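Local coordinates for protein adenylyltransferase VopS (Vibrio parahaemolyticus, PDB 3LET), which transfers AMP from ATP to a threonine of host Rho GTPases, blocking their effector binding and actin assembly in infected cells, at residues A[18-23]-A[27-32]. Numbering follows the deposited sequence.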
loop_
_atom_site.group_PDB
_atom_site.type_symbol
_atom_site.label_atom_id
_atom_site.label_comp_id
_atom_site.label_asym_id
_atom_site.label_seq_id
_atom_site.Cartn_x
_atom_site.Cartn_y
_atom_site.Cartn_z
ATOM N N LEU A 18 27.915 0.565 10.583
ATOM C CA LEU A 18 26.596 0.774 9.989
ATOM C C LEU A 18 26.518 0.370 8.519
ATOM O O LEU A 18 25.430 0.094 7.994
ATOM C CB LEU A 18 26.183 2.234 10.141
ATOM C CG LEU A 18 25.578 2.504 11.510
ATOM C CD1 LEU A 18 25.482 3.999 11.778
ATOM C CD2 LEU A 18 24.209 1.812 11.608
ATOM N N GLN A 19 27.668 0.319 7.855
ATOM C CA GLN A 19 27.700 -0.022 6.439
ATOM C C GLN A 19 27.824 -1.525 6.190
ATOM O O GLN A 19 27.811 -1.958 5.037
ATOM C CB GLN A 19 28.856 0.703 5.746
ATOM C CG GLN A 19 28.859 2.208 5.937
ATOM C CD GLN A 19 30.200 2.825 5.579
ATOM O OE1 GLN A 19 31.036 2.194 4.929
ATOM N NE2 GLN A 19 30.415 4.063 6.009
ATOM N N THR A 20 27.956 -2.321 7.249
ATOM C CA THR A 20 27.994 -3.774 7.095
ATOM C C THR A 20 26.749 -4.222 6.346
ATOM O O THR A 20 25.785 -3.469 6.209
ATOM C CB THR A 20 28.032 -4.506 8.456
ATOM O OG1 THR A 20 26.879 -4.144 9.225
ATOM C CG2 THR A 20 29.306 -4.153 9.233
ATOM N N SER A 21 26.743 -5.453 5.867
ATOM C CA SER A 21 25.632 -5.885 5.035
ATOM C C SER A 21 24.416 -6.292 5.875
ATOM O O SER A 21 23.302 -6.298 5.370
ATOM C CB SER A 21 26.063 -7.020 4.103
ATOM O OG SER A 21 26.751 -8.035 4.813
ATOM N N SER A 22 24.620 -6.610 7.152
ATOM C CA SER A 22 23.491 -6.987 8.007
ATOM C C SER A 22 23.815 -6.794 9.480
ATOM O O SER A 22 24.957 -6.466 9.846
ATOM C CB SER A 22 23.120 -8.449 7.777
ATOM O OG SER A 22 24.007 -9.312 8.459
ATOM N N SER A 23 22.824 -7.047 10.330
ATOM C CA SER A 23 23.001 -6.871 11.763
ATOM C C SER A 23 24.016 -7.859 12.322
ATOM O O SER A 23 24.617 -7.609 13.361
ATOM C CB SER A 23 21.664 -7.056 12.486
ATOM O OG SER A 23 21.238 -8.420 12.445
ATOM N N GLY A 27 26.815 -6.515 14.696
ATOM C CA GLY A 27 26.917 -7.026 16.048
ATOM C C GLY A 27 28.278 -7.660 16.290
ATOM O O GLY A 27 28.908 -7.405 17.315
ATOM N N GLN A 28 28.737 -8.486 15.354
ATOM C CA GLN A 28 30.047 -9.123 15.487
ATOM C C GLN A 28 31.099 -8.071 15.769
ATOM O O GLN A 28 31.983 -8.275 16.608
ATOM C CB GLN A 28 30.429 -9.863 14.203
ATOM C CG GLN A 28 29.740 -11.206 13.988
ATOM C CD GLN A 28 30.126 -11.795 12.651
ATOM O OE1 GLN A 28 30.699 -11.106 11.810
ATOM N NE2 GLN A 28 29.828 -13.058 12.446
ATOM N N MET A 29 31.011 -6.948 15.064
ATOM C CA MET A 29 31.998 -5.884 15.205
ATOM C C MET A 29 31.833 -5.127 16.524
ATOM O O MET A 29 32.811 -4.874 17.220
ATOM C CB MET A 29 31.906 -4.910 14.027
ATOM C CG MET A 29 32.329 -5.518 12.696
ATOM S SD MET A 29 32.255 -4.369 11.308
ATOM C CE MET A 29 33.525 -3.187 11.755
ATOM N N LEU A 30 30.600 -4.776 16.876
ATOM C CA LEU A 30 30.345 -3.954 18.065
ATOM C C LEU A 30 30.558 -4.752 19.340
ATOM O O LEU A 30 31.071 -4.231 20.328
ATOM C CB LEU A 30 28.916 -3.397 18.049
ATOM C CG LEU A 30 28.530 -2.478 19.222
ATOM C CD1 LEU A 30 29.487 -1.268 19.349
ATOM C CD2 LEU A 30 27.094 -2.010 19.081
ATOM N N PHE A 31 30.173 -6.017 19.310
ATOM C CA PHE A 31 30.225 -6.860 20.488
ATOM C C PHE A 31 31.527 -7.666 20.532
ATOM O O PHE A 31 31.778 -8.413 21.479
ATOM C CB PHE A 31 29.016 -7.788 20.510
ATOM C CG PHE A 31 27.694 -7.065 20.617
ATOM C CD1 PHE A 31 27.632 -5.752 21.087
ATOM C CD2 PHE A 31 26.515 -7.710 20.309
ATOM C CE1 PHE A 31 26.407 -5.083 21.211
ATOM C CE2 PHE A 31 25.278 -7.052 20.417
ATOM C CZ PHE A 31 25.224 -5.736 20.884
ATOM N N LYS A 32 32.354 -7.501 19.505
ATOM C CA LYS A 32 33.613 -8.225 19.421
ATOM C C LYS A 32 33.372 -9.714 19.606
ATOM O O LYS A 32 34.002 -10.353 20.454
ATOM C CB LYS A 32 34.572 -7.712 20.491
ATOM C CG LYS A 32 34.760 -6.209 20.456
ATOM C CD LYS A 32 35.391 -5.695 21.739
ATOM C CE LYS A 32 35.994 -4.315 21.538
ATOM N NZ LYS A 32 35.009 -3.341 20.979
#
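Ser23 O accepts a hydrogen bond from Gly27 N at 2.8 Å. The bond is nearly straight, with an angle of 166° at the hydrogen. It is the i to i+4 bond of the first turn of helix 23-30. The next turn follows the same pattern, with Phe31 N bonded to Gly27 O. Gly27 is buried and brings no side chain to this turn.

The second point of contact is apolar. Thr20 CG2 meets Met29 SD at 3.6 Å, and the two side chains pass in opposite senses. Met29 CG is anti to its own carbonyl carbon (chi1 -68°), and the chain then runs extended as far as the sulfur. The bend at chi3 (66°) turns the terminal methyl CE aside, and SD is left as the atom that touches the threonine. Met29 also packs on Gln16 and Arg17 of helix 14-18, beside this same loop.

The arrangement is a short helix-loop-helix connection in the N-terminal region of VopS, leading from helix 14-18 into helix 23-30. The loop ends at Ser22, the N-cap of helix 23-30. Ser22 OG caps Val24 N and is also hydrogen-bonded to Glu25 OE1. Thr20 turns its methyl to the methionine and its hydroxyl to the backbone. OG1 is hydrogen-bonded to Arg17 O; Ser22 O, 3.1 Å from Thr20 OG1, is a second possible acceptor for the same proton. The hydroxyl thus sits between a carbonyl of helix 14-18 and one of the loop. Helix 58-75 bonds to both residues that border this turn: Arg67 NH2 to Thr20 O, and Glu71 OE1 to Ser23 OG. Gly27 lies about 9 Å from the side chain of Leu49, a residue that probably takes part in ATP binding.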